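Local structure of chromatin structure-remodeling complex subunit RSC2 (Saccharomyces cerevisiae, 4BB7) at residues L35-Q38 against P44-G47; F50-T55 against Q60-C65; K211-D216 against T222-P227. The protein serves in the RSC chromatin-remodelling complex, which repositions nucleosomes in transcription regulation, and contributes a BAH domain, the part described here, that binds histone H3. All blocks are in the same frame, centred on the assembly; numbering follows the deposited sequence.

Contact 1 of 3, residues L35-Q38 against P44-G47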
ATOM      1  N   LEU A  35       2.895   8.992 -14.809  1.00 27.13           N
ATOM      2  CA  LEU A  35       1.709   8.826 -13.981  1.00 30.68           C
ATOM      3  C   LEU A  35       1.070  10.176 -13.706  1.00 30.06           C
ATOM      4  O   LEU A  35       1.769  11.170 -13.503  1.00 30.72           O
ATOM      5  CB  LEU A  35       2.064   8.119 -12.670  1.00 27.08           C
ATOM      6  CG  LEU A  35       2.418   6.638 -12.820  1.00 28.58           C
ATOM      7  CD1 LEU A  35       3.313   6.160 -11.688  1.00 26.18           C
ATOM      8  CD2 LEU A  35       1.152   5.791 -12.918  1.00 25.59           C
ATOM      9  N   ARG A  36      -0.258  10.212 -13.711  1.00 27.31           N
ATOM     10  CA  ARG A  36      -0.981  11.449 -13.458  1.00 26.42           C
ATOM     11  C   ARG A  36      -0.555  12.047 -12.123  1.00 27.49           C
ATOM     12  O   ARG A  36      -0.606  11.385 -11.091  1.00 26.71           O
ATOM     13  CB  ARG A  36      -2.491  11.210 -13.476  1.00 26.80           C
ATOM     14  CG  ARG A  36      -3.318  12.488 -13.406  1.00 37.56           C
ATOM     15  CD  ARG A  36      -3.140  13.337 -14.657  1.00 32.82           C
ATOM     16  NE  ARG A  36      -3.849  12.768 -15.801  1.00 40.74           N
ATOM     17  CZ  ARG A  36      -3.826  13.275 -17.031  1.00 38.54           C
ATOM     18  NH1 ARG A  36      -3.119  14.368 -17.294  1.00 33.16           N
ATOM     19  NH2 ARG A  36      -4.510  12.685 -18.002  1.00 35.43           N
ATOM     20  N   ASN A  37      -0.116  13.298 -12.156  1.00 31.14           N
ATOM     21  CA  ASN A  37       0.308  13.988 -10.947  1.00 34.27           C
ATOM     22  C   ASN A  37      -0.776  14.944 -10.463  1.00 30.25           C
ATOM     23  O   ASN A  37      -1.114  15.909 -11.151  1.00 30.95           O
ATOM     24  CB  ASN A  37       1.621  14.736 -11.195  1.00 28.48           C
ATOM     25  CG  ASN A  37       2.045  15.581 -10.009  1.00 34.18           C
ATOM     26  OD1 ASN A  37       1.604  15.361  -8.880  1.00 36.41           O
ATOM     27  ND2 ASN A  37       2.909  16.555 -10.261  1.00 32.71           N
ATOM     28  N   GLN A  38      -1.317  14.669  -9.280  1.00 29.03           N
ATOM     29  CA  GLN A  38      -2.438  15.440  -8.740  1.00 30.90           C
ATOM     30  C   GLN A  38      -2.041  16.845  -8.298  1.00 32.02           C
ATOM     31  O   GLN A  38      -2.897  17.634  -7.901  1.00 35.19           O
ATOM     32  CB  GLN A  38      -3.083  14.708  -7.568  1.00 34.47           C
ATOM     33  CG  GLN A  38      -3.516  13.291  -7.875  1.00 35.58           C
ATOM     34  CD  GLN A  38      -3.878  12.524  -6.623  1.00 35.36           C
ATOM     35  OE1 GLN A  38      -4.094  13.113  -5.562  1.00 39.11           O
ATOM     36  NE2 GLN A  38      -3.938  11.202  -6.735  1.00 37.23           N
ATOM     37  N   PRO A  44       3.601  15.167 -15.521  1.00 27.35           N
ATOM     38  CA  PRO A  44       3.425  13.822 -14.964  1.00 30.74           C
ATOM     39  C   PRO A  44       4.585  13.330 -14.099  1.00 26.48           C
ATOM     40  O   PRO A  44       5.738  13.700 -14.314  1.00 30.14           O
ATOM     41  CB  PRO A  44       3.297  12.944 -16.213  1.00 30.41           C
ATOM     42  CG  PRO A  44       2.855  13.874 -17.286  1.00 32.20           C
ATOM     43  CD  PRO A  44       3.537  15.165 -16.990  1.00 22.57           C
ATOM     44  N   ILE A  45       4.256  12.496 -13.117  1.00 26.71           N
ATOM     45  CA  ILE A  45       5.254  11.799 -12.325  1.00 24.54           C
ATOM     46  C   ILE A  45       6.012  10.849 -13.233  1.00 27.94           C
ATOM     47  O   ILE A  45       5.403  10.044 -13.934  1.00 30.33           O
ATOM     48  CB  ILE A  45       4.597  10.940 -11.226  1.00 25.64           C
ATOM     49  CG1 ILE A  45       3.647  11.777 -10.366  1.00 29.97           C
ATOM     50  CG2 ILE A  45       5.656  10.260 -10.370  1.00 25.57           C
ATOM     51  CD1 ILE A  45       2.857  10.955  -9.360  1.00 29.76           C
ATOM     52  N   VAL A  46       7.336  10.934 -13.231  1.00 23.41           N
ATOM     53  CA  VAL A  46       8.123   9.944 -13.942  1.00 21.66           C
ATOM     54  C   VAL A  46       8.396   8.771 -13.010  1.00 24.98           C
ATOM     55  O   VAL A  46       8.901   8.955 -11.904  1.00 24.16           O
ATOM     56  CB  VAL A  46       9.444  10.521 -14.454  1.00 27.38           C
ATOM     57  CG1 VAL A  46      10.184   9.476 -15.271  1.00 26.73           C
ATOM     58  CG2 VAL A  46       9.184  11.763 -15.290  1.00 31.99           C
ATOM     59  N   GLY A  47       8.042   7.569 -13.452  1.00 28.56           N
ATOM     60  CA  GLY A  47       8.222   6.379 -12.641  1.00 26.19           C
ATOM     61  C   GLY A  47       8.548   5.139 -13.452  1.00 29.59           C
ATOM     62  O   GLY A  47       8.411   5.129 -14.675  1.00 30.35           O
TER

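Contact 2 of 3, residues F50-T55 against Q60-C65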
ATOM      1  N   PHE A  50       7.487  -1.475 -10.995  1.00 30.81           N
ATOM      2  CA  PHE A  50       8.149  -2.568 -10.285  1.00 33.02           C
ATOM      3  C   PHE A  50       7.274  -3.814 -10.145  1.00 32.74           C
ATOM      4  O   PHE A  50       7.791  -4.929 -10.060  1.00 30.47           O
ATOM      5  CB  PHE A  50       8.626  -2.112  -8.905  1.00 32.15           C
ATOM      6  CG  PHE A  50      10.005  -1.524  -8.902  1.00 33.33           C
ATOM      7  CD1 PHE A  50      10.258  -0.302  -9.512  1.00 34.15           C
ATOM      8  CD2 PHE A  50      11.051  -2.186  -8.275  1.00 30.11           C
ATOM      9  CE1 PHE A  50      11.534   0.244  -9.504  1.00 32.21           C
ATOM     10  CE2 PHE A  50      12.325  -1.648  -8.264  1.00 29.67           C
ATOM     11  CZ  PHE A  50      12.566  -0.430  -8.880  1.00 34.51           C
ATOM     12  N   ARG A  51       5.957  -3.631 -10.101  1.00 32.09           N
ATOM     13  CA  ARG A  51       5.051  -4.774 -10.042  1.00 34.34           C
ATOM     14  C   ARG A  51       3.603  -4.392 -10.345  1.00 31.13           C
ATOM     15  O   ARG A  51       3.212  -3.235 -10.203  1.00 33.49           O
ATOM     16  CB  ARG A  51       5.150  -5.490  -8.687  1.00 32.24           C
ATOM     17  CG  ARG A  51       4.303  -4.878  -7.593  1.00 36.06           C
ATOM     18  CD  ARG A  51       4.400  -5.675  -6.301  1.00 38.75           C
ATOM     19  NE  ARG A  51       3.458  -5.192  -5.293  1.00 39.01           N
ATOM     20  CZ  ARG A  51       3.736  -4.246  -4.401  1.00 46.12           C
ATOM     21  NH1 ARG A  51       4.938  -3.678  -4.388  1.00 38.98           N
ATOM     22  NH2 ARG A  51       2.812  -3.866  -3.523  1.00 42.10           N
ATOM     23  N   LEU A  52       2.824  -5.382 -10.770  1.00 29.56           N
ATOM     24  CA  LEU A  52       1.423  -5.187 -11.123  1.00 32.16           C
ATOM     25  C   LEU A  52       0.584  -6.295 -10.498  1.00 36.35           C
ATOM     26  O   LEU A  52       1.067  -7.411 -10.306  1.00 38.13           O
ATOM     27  CB  LEU A  52       1.250  -5.226 -12.643  1.00 35.01           C
ATOM     28  CG  LEU A  52       2.064  -4.266 -13.511  1.00 39.74           C
ATOM     29  CD1 LEU A  52       2.304  -4.870 -14.891  1.00 44.60           C
ATOM     30  CD2 LEU A  52       1.384  -2.908 -13.623  1.00 27.66           C
ATOM     31  N   TRP A  53      -0.674  -5.994 -10.190  1.00 35.00           N
ATOM     32  CA  TRP A  53      -1.564  -6.989  -9.606  1.00 33.42           C
ATOM     33  C   TRP A  53      -3.012  -6.524  -9.614  1.00 33.20           C
ATOM     34  O   TRP A  53      -3.297  -5.344  -9.800  1.00 29.35           O
ATOM     35  CB  TRP A  53      -1.139  -7.310  -8.175  1.00 35.98           C
ATOM     36  CG  TRP A  53      -1.448  -6.217  -7.203  1.00 36.58           C
ATOM     37  CD1 TRP A  53      -2.570  -6.094  -6.435  1.00 37.03           C
ATOM     38  CD2 TRP A  53      -0.625  -5.086  -6.893  1.00 35.52           C
ATOM     39  NE1 TRP A  53      -2.496  -4.958  -5.664  1.00 36.34           N
ATOM     40  CE2 TRP A  53      -1.312  -4.321  -5.926  1.00 36.06           C
ATOM     41  CE3 TRP A  53       0.625  -4.646  -7.336  1.00 28.79           C
ATOM     42  CZ2 TRP A  53      -0.790  -3.143  -5.396  1.00 35.28           C
ATOM     43  CZ3 TRP A  53       1.141  -3.477  -6.809  1.00 40.30           C
ATOM     44  CH2 TRP A  53       0.434  -2.738  -5.850  1.00 38.94           C
ATOM     45  N   LYS A  54      -3.924  -7.466  -9.404  1.00 36.52           N
ATOM     46  CA  LYS A  54      -5.350  -7.167  -9.365  1.00 33.39           C
ATOM     47  C   LYS A  54      -5.904  -7.400  -7.965  1.00 35.46           C
ATOM     48  O   LYS A  54      -5.587  -8.397  -7.317  1.00 40.26           O
ATOM     49  CB  LYS A  54      -6.101  -8.031 -10.379  1.00 36.94           C
ATOM     50  CG  LYS A  54      -7.602  -7.808 -10.396  1.00 40.90           C
ATOM     51  CD  LYS A  54      -8.287  -8.760 -11.364  1.00 47.09           C
ATOM     52  CE  LYS A  54      -8.041 -10.212 -10.980  1.00 59.21           C
ATOM     53  NZ  LYS A  54      -8.689 -11.163 -11.927  1.00 64.30           N
ATOM     54  N   THR A  55      -6.727  -6.469  -7.496  1.00 37.66           N
ATOM     55  CA  THR A  55      -7.333  -6.585  -6.175  1.00 37.80           C
ATOM     56  C   THR A  55      -8.691  -7.281  -6.272  1.00 38.20           C
ATOM     57  O   THR A  55      -9.290  -7.323  -7.347  1.00 33.26           O
ATOM     58  CB  THR A  55      -7.463  -5.207  -5.491  1.00 35.73           C
ATOM     59  OG1 THR A  55      -8.027  -4.264  -6.410  1.00 34.30           O
ATOM     60  CG2 THR A  55      -6.098  -4.709  -5.054  1.00 30.02           C
ATOM     61  N   GLN A  60      -7.033  -2.902 -11.298  1.00 37.56           N
ATOM     62  CA  GLN A  60      -5.641  -3.272 -11.517  1.00 37.78           C
ATOM     63  C   GLN A  60      -4.684  -2.211 -10.984  1.00 35.42           C
ATOM     64  O   GLN A  60      -4.843  -1.020 -11.248  1.00 38.30           O
ATOM     65  CB  GLN A  60      -5.395  -3.538 -12.998  1.00 33.42           C
ATOM     66  CG  GLN A  60      -6.291  -4.631 -13.550  1.00 39.83           C
ATOM     67  CD  GLN A  60      -6.264  -4.686 -15.054  1.00 37.96           C
ATOM     68  OE1 GLN A  60      -5.874  -3.722 -15.713  1.00 42.51           O
ATOM     69  NE2 GLN A  60      -6.675  -5.817 -15.612  1.00 36.76           N
ATOM     70  N   TRP A  61      -3.689  -2.663 -10.230  1.00 32.02           N
ATOM     71  CA  TRP A  61      -2.755  -1.772  -9.558  1.00 36.24           C
ATOM     72  C   TRP A  61      -1.316  -1.980 -10.024  1.00 38.81           C
ATOM     73  O   TRP A  61      -0.995  -2.964 -10.693  1.00 36.18           O
ATOM     74  CB  TRP A  61      -2.819  -1.994  -8.047  1.00 35.01           C
ATOM     75  CG  TRP A  61      -4.021  -1.410  -7.380  1.00 32.12           C
ATOM     76  CD1 TRP A  61      -5.293  -1.906  -7.398  1.00 36.41           C
ATOM     77  CD2 TRP A  61      -4.061  -0.228  -6.570  1.00 32.24           C
ATOM     78  NE1 TRP A  61      -6.125  -1.102  -6.656  1.00 38.44           N
ATOM     79  CE2 TRP A  61      -5.394  -0.066  -6.134  1.00 38.85           C
ATOM     80  CE3 TRP A  61      -3.102   0.707  -6.171  1.00 23.65           C
ATOM     81  CZ2 TRP A  61      -5.791   0.997  -5.324  1.00 29.75           C
ATOM     82  CZ3 TRP A  61      -3.496   1.762  -5.370  1.00 26.92           C
ATOM     83  CH2 TRP A  61      -4.831   1.900  -4.955  1.00 36.91           C
ATOM     84  N   LEU A  62      -0.453  -1.046  -9.648  1.00 37.66           N
ATOM     85  CA  LEU A  62       0.965  -1.139  -9.952  1.00 33.80           C
ATOM     86  C   LEU A  62       1.780  -0.469  -8.855  1.00 33.21           C
ATOM     87  O   LEU A  62       1.273   0.375  -8.113  1.00 28.12           O
ATOM     88  CB  LEU A  62       1.266  -0.499 -11.309  1.00 24.44           C
ATOM     89  CG  LEU A  62       0.904   0.975 -11.508  1.00 29.02           C
ATOM     90  CD1 LEU A  62       1.956   1.882 -10.877  1.00 30.41           C
ATOM     91  CD2 LEU A  62       0.757   1.287 -12.991  1.00 24.26           C
ATOM     92  N   ASN A  63       3.044  -0.854  -8.752  1.00 30.94           N
ATOM     93  CA  ASN A  63       3.958  -0.196  -7.837  1.00 28.02           C
ATOM     94  C   ASN A  63       5.126   0.431  -8.590  1.00 31.67           C
ATOM     95  O   ASN A  63       5.953  -0.271  -9.181  1.00 30.27           O
ATOM     96  CB  ASN A  63       4.460  -1.176  -6.780  1.00 32.66           C
ATOM     97  CG  ASN A  63       5.391  -0.522  -5.783  1.00 32.79           C
ATOM     98  OD1 ASN A  63       6.587  -0.385  -6.036  1.00 33.89           O
ATOM     99  ND2 ASN A  63       4.846  -0.107  -4.644  1.00 28.57           N
ATOM    100  N   ALA A  64       5.186   1.758  -8.574  1.00 30.47           N
ATOM    101  CA  ALA A  64       6.230   2.478  -9.293  1.00 26.90           C
ATOM    102  C   ALA A  64       7.203   3.191  -8.354  1.00 29.70           C
ATOM    103  O   ALA A  64       6.814   3.682  -7.294  1.00 25.10           O
ATOM    104  CB  ALA A  64       5.607   3.469 -10.265  1.00 27.72           C
ATOM    105  N   CYS A  65       8.474   3.229  -8.748  1.00 32.44           N
ATOM    106  CA  CYS A  65       9.475   4.013  -8.038  1.00 25.14           C
ATOM    107  C   CYS A  65       9.526   5.419  -8.625  1.00 32.89           C
ATOM    108  O   CYS A  65       9.868   5.600  -9.795  1.00 30.33           O
ATOM    109  CB  CYS A  65      10.853   3.358  -8.130  1.00 30.47           C
ATOM    110  SG  CYS A  65      12.152   4.218  -7.187  1.00 38.75           S
TER

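Contact 3 of 3, residues K211-D216 against T222-P227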
ATOM      1  N   LYS A 211      30.657  28.412  -2.009  1.00 30.37           N
ATOM      2  CA  LYS A 211      31.051  27.692  -3.211  1.00 32.67           C
ATOM      3  C   LYS A 211      32.363  26.937  -3.014  1.00 35.97           C
ATOM      4  O   LYS A 211      33.153  27.264  -2.132  1.00 38.35           O
ATOM      5  CB  LYS A 211      31.162  28.658  -4.395  1.00 31.86           C
ATOM      6  CG  LYS A 211      32.167  29.781  -4.195  1.00 33.34           C
ATOM      7  CD  LYS A 211      33.554  29.386  -4.679  1.00 32.97           C
ATOM      8  CE  LYS A 211      34.560  30.488  -4.398  1.00 38.06           C
ATOM      9  NZ  LYS A 211      35.909  30.188  -4.958  1.00 43.90           N
ATOM     10  N   MET A 212      32.589  25.928  -3.848  1.00 34.13           N
ATOM     11  CA  MET A 212      33.763  25.075  -3.726  1.00 36.01           C
ATOM     12  C   MET A 212      34.677  25.221  -4.934  1.00 33.35           C
ATOM     13  O   MET A 212      34.264  25.738  -5.973  1.00 33.61           O
ATOM     14  CB  MET A 212      33.326  23.622  -3.571  1.00 38.56           C
ATOM     15  CG  MET A 212      32.241  23.210  -4.546  1.00 42.19           C
ATOM     16  SD  MET A 212      31.447  21.666  -4.069  1.00 54.67           S
ATOM     17  CE  MET A 212      31.019  22.027  -2.368  1.00 40.41           C
ATOM     18  N   GLN A 213      35.918  24.760  -4.801  1.00 29.83           N
ATOM     19  CA  GLN A 213      36.888  24.892  -5.884  1.00 28.40           C
ATOM     20  C   GLN A 213      36.903  23.664  -6.791  1.00 27.49           C
ATOM     21  O   GLN A 213      36.967  23.792  -8.011  1.00 34.92           O
ATOM     22  CB  GLN A 213      38.290  25.178  -5.336  1.00 28.97           C
ATOM     23  CG  GLN A 213      39.284  25.613  -6.405  1.00 41.82           C
ATOM     24  CD  GLN A 213      40.667  25.930  -5.853  1.00 53.44           C
ATOM     25  OE1 GLN A 213      41.017  25.526  -4.743  1.00 44.79           O
ATOM     26  NE2 GLN A 213      41.462  26.659  -6.631  1.00 48.49           N
ATOM     27  N   ARG A 214      36.836  22.478  -6.197  1.00 27.43           N
ATOM     28  CA  ARG A 214      36.840  21.242  -6.974  1.00 32.30           C
ATOM     29  C   ARG A 214      35.421  20.689  -7.133  1.00 35.58           C
ATOM     30  O   ARG A 214      34.724  20.445  -6.149  1.00 35.50           O
ATOM     31  CB  ARG A 214      37.764  20.197  -6.336  1.00 27.57           C
ATOM     32  CG  ARG A 214      39.241  20.598  -6.274  1.00 30.60           C
ATOM     33  CD  ARG A 214      40.089  19.458  -5.699  1.00 47.69           C
ATOM     34  NE  ARG A 214      41.470  19.844  -5.392  1.00 52.16           N
ATOM     35  CZ  ARG A 214      42.367  19.027  -4.839  1.00 49.11           C
ATOM     36  NH1 ARG A 214      42.035  17.779  -4.533  1.00 40.36           N
ATOM     37  NH2 ARG A 214      43.599  19.453  -4.592  1.00 37.59           N
ATOM     38  N   ASP A 215      35.001  20.499  -8.379  1.00 32.94           N
ATOM     39  CA  ASP A 215      33.648  20.035  -8.671  1.00 30.84           C
ATOM     40  C   ASP A 215      33.641  19.102  -9.881  1.00 34.72           C
ATOM     41  O   ASP A 215      33.558  19.543 -11.027  1.00 34.36           O
ATOM     42  CB  ASP A 215      32.724  21.224  -8.912  1.00 29.30           C
ATOM     43  CG  ASP A 215      31.278  20.815  -9.068  1.00 32.36           C
ATOM     44  OD1 ASP A 215      30.964  19.627  -8.842  1.00 33.24           O
ATOM     45  OD2 ASP A 215      30.452  21.687  -9.408  1.00 32.00           O
ATOM     46  N   ASP A 216      33.716  17.805  -9.609  1.00 37.16           N
ATOM     47  CA  ASP A 216      33.957  16.807 -10.644  1.00 35.85           C
ATOM     48  C   ASP A 216      32.741  16.502 -11.513  1.00 32.90           C
ATOM     49  O   ASP A 216      32.883  16.168 -12.689  1.00 36.31           O
ATOM     50  CB  ASP A 216      34.472  15.520 -10.002  1.00 36.01           C
ATOM     51  CG  ASP A 216      35.601  15.773  -9.032  1.00 45.23           C
ATOM     52  OD1 ASP A 216      36.497  16.582  -9.361  1.00 41.92           O
ATOM     53  OD2 ASP A 216      35.587  15.170  -7.937  1.00 53.68           O
ATOM     54  N   THR A 222      28.854  27.963  -9.429  1.00 26.81           N
ATOM     55  CA  THR A 222      29.804  28.864  -8.790  1.00 25.58           C
ATOM     56  C   THR A 222      31.154  28.203  -8.560  1.00 30.00           C
ATOM     57  O   THR A 222      32.077  28.825  -8.038  1.00 29.97           O
ATOM     58  CB  THR A 222      29.268  29.361  -7.444  1.00 25.13           C
ATOM     59  OG1 THR A 222      28.996  28.236  -6.598  1.00 29.21           O
ATOM     60  CG2 THR A 222      27.988  30.148  -7.642  1.00 30.12           C
ATOM     61  N   SER A 223      31.262  26.935  -8.942  1.00 34.71           N
ATOM     62  CA  SER A 223      32.506  26.193  -8.789  1.00 29.43           C
ATOM     63  C   SER A 223      33.562  26.732  -9.743  1.00 31.70           C
ATOM     64  O   SER A 223      33.248  27.136 -10.860  1.00 36.88           O
ATOM     65  CB  SER A 223      32.275  24.708  -9.072  1.00 29.97           C
ATOM     66  OG  SER A 223      31.283  24.170  -8.213  1.00 35.09           O
ATOM     67  N   ASP A 224      34.814  26.744  -9.307  1.00 32.97           N
ATOM     68  CA  ASP A 224      35.904  27.093 -10.206  1.00 34.31           C
ATOM     69  C   ASP A 224      35.981  26.073 -11.335  1.00 35.79           C
ATOM     70  O   ASP A 224      36.014  26.432 -12.512  1.00 31.08           O
ATOM     71  CB  ASP A 224      37.233  27.138  -9.454  1.00 35.09           C
ATOM     72  CG  ASP A 224      37.434  28.436  -8.708  1.00 38.16           C
ATOM     73  OD1 ASP A 224      37.263  29.508  -9.328  1.00 40.81           O
ATOM     74  OD2 ASP A 224      37.756  28.383  -7.503  1.00 28.80           O
ATOM     75  N   ASP A 225      35.993  24.796 -10.964  1.00 34.83           N
ATOM     76  CA  ASP A 225      36.166  23.718 -11.929  1.00 36.17           C
ATOM     77  C   ASP A 225      34.865  23.282 -12.582  1.00 37.32           C
ATOM     78  O   ASP A 225      33.774  23.502 -12.056  1.00 38.94           O
ATOM     79  CB  ASP A 225      36.817  22.498 -11.271  1.00 33.19           C
ATOM     80  CG  ASP A 225      38.246  22.755 -10.851  1.00 36.72           C
ATOM     81  OD1 ASP A 225      38.793  23.818 -11.208  1.00 44.89           O
ATOM     82  OD2 ASP A 225      38.824  21.885 -10.169  1.00 43.57           O
ATOM     83  N   CYS A 226      35.007  22.651 -13.741  1.00 34.02           N
ATOM     84  CA  CYS A 226      33.903  21.981 -14.402  1.00 35.08           C
ATOM     85  C   CYS A 226      34.476  20.981 -15.389  1.00 35.47           C
ATOM     86  O   CYS A 226      35.311  21.337 -16.221  1.00 39.54           O
ATOM     87  CB  CYS A 226      33.013  22.981 -15.132  1.00 40.35           C
ATOM     88  SG  CYS A 226      31.671  22.196 -16.037  1.00 43.80           S
ATOM     89  N   PRO A 227      34.031  19.719 -15.302  1.00 41.93           N
ATOM     90  CA  PRO A 227      34.538  18.691 -16.217  1.00 32.73           C
ATOM     91  C   PRO A 227      34.345  19.106 -17.674  1.00 32.94           C
ATOM     92  O   PRO A 227      33.473  19.929 -17.969  1.00 31.92           O
ATOM     93  CB  PRO A 227      33.689  17.460 -15.878  1.00 29.53           C
ATOM     94  CG  PRO A 227      32.496  17.990 -15.144  1.00 35.75           C
ATOM     95  CD  PRO A 227      32.978  19.202 -14.412  1.00 37.16           C
TER
HETATM   96  O   HOH W   1      30.514  25.755  -5.475  1.00 34.02           O

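Contact 1 of 3, residues L35-Q38 against P44-G47
Leu35 and Ile45 face each other as an antiparallel hydrogen-bonded pair, and their two backbone bonds define the contact. Leu35 N gives its hydrogen to Ile45 O at 2.9 Å with an N-H...O angle of 165°, so that bond is nearly straight; the return bond, from Ile45 N to Leu35 O, is as short at 2.8 Å but bent to 140°. The packed side of the contact is carried by Ile45. Its CG1 is set anti to the carbonyl carbon (chi1 -54°), which swings that branch along the strand toward Asn37 and brings CG1 to 3.7 Å from Asn37 CB, the two side chains crossing at about a right angle. CD1 reaches on to Arg36 O at 3.9 Å, while Ile45 CB lies 4.1 Å from Leu35 CB on the face the two residues share. Asn37 OD1 takes a hydrogen bond from Asn39 N, so the amide serves the turn beyond the pair. Pro44 adds a further close contact, its CB resting 3.6 Å from Leu35 O. By contrast, Arg36 and Gln38 point away from the 44-47 segment into exposed positions: Arg36 NH1 stays 6.0 Å from Pro44 CG, and Gln38 OE1 is bonded instead to Ser196 OG. The pair closes the loop between strands 32-35 and 45-54, neighbours in the six-stranded mixed sheet of the BAH domain. Leu35 packs on Leu100 of strand 100-108, and both Leu35 and Ile45 meet His95 of strand 87-96, while Ile45 also touches Trp66 of strand 60-68.

Contact 2 of 3, residues F50-T55 against Q60-C65
With chi1 at 73°, Trp53 holds its CG between the backbone N and the carbonyl carbon, and the face of the indole is thereby laid over CB of Trp61, whose CG stands anti to its carbonyl carbon (chi1 -75°). The evidence for a CH-pi contact is direct: Trp61 CB sits 3.7 Å from the centroid of the Trp53 six-membered ring, over its face. The two five-membered rings are near parallel but slid apart, their centroids 5.5 Å from each other, so they barely overlap. Thr55 CG2 closes on the pyrrole part of Trp61, 3.7 Å from its CD1. Trp53 and Trp61 share one face of an antiparallel hairpin formed by strands 45-54 and 60-68, whose short segments run at 167°. A classic beta bulge interrupts it: Phe50 and Arg51 both face Asn63, and Phe50 N bonds to Asn63 O at 2.7 Å, whereas the bond from Arg51 N is weak. The Arg51 guanidinium lies with one face over Asn63 CB, which is 3.5 Å from NH1, and Asn63 ND2 bonds to Asp94 OD1 of the adjoining strand. On the reverse face Leu52 CD2 presses against Leu62 CB at 3.3 Å. Against the second subunit of the assembly, Trp53 and Arg51 form reciprocal cation-pi pairs with Arg51 and Trp53 of that subunit.

Contact 3 of 3, residues K211-D216 against T222-P227
The backbones of 211-216 and 222-227 run side by side in nearly the same direction, 8° apart end to end, yet one direct backbone hydrogen bond joins them, from Asp225 N to Gln213 O at 3.3 Å. Ser223 OG donates to Asp215 OD2 at 2.9 Å, meeting the carboxylate on its anti side and 33° out of its plane. Asp215 CG lies anti to the backbone N (chi1 -174°), with OD2 at Ser223 OG; OD2 also accepts from Tyr220 N of the intervening loop. Both segments belong to the irregular excursion between strands 206-207 and 230-231, and this acid ties the loop that returns from one to the other. With an alanine here, Ser223 OG and Tyr220 N would probably lose this acceptor, and the loop be freer to shift. A water accepts from Met212 N at 2.6 Å and donates to Ser223 OG and Thr222 OG1, the latter bonded as well to Asp78 OD2. Toward the exposed side, Lys211 bends at chi2 and brings NZ to 3.6 Å from Asp224 OD2, a long salt bridge, while Gln213 CG rests 3.3 Å from that same oxygen. Beyond Asp215, Pro227 CG lies 3.1 Å from Asp216 O.

Contacts 1, 2 and 3 follow one another along the chain without overlap. Contacts 1 and 2 share strand 45-54 and one six-stranded sheet, within the BAH range; their centres are 15 Å apart, and they touch where Leu35 CD1 meets Ala64 CB at 3.8 Å. Contact 1 thus joins strand 45-54 to strand 32-35 on one edge, and contact 2 joins it to strand 60-68 on the other, extending to the second subunit. Contact 3 lies on the opposite side of the chain's centre, its own centre 34 Å from that of contact 1 and 42 Å from that of contact 2, in a surface loop, its nearest atoms about 24 Å from those of either other contact.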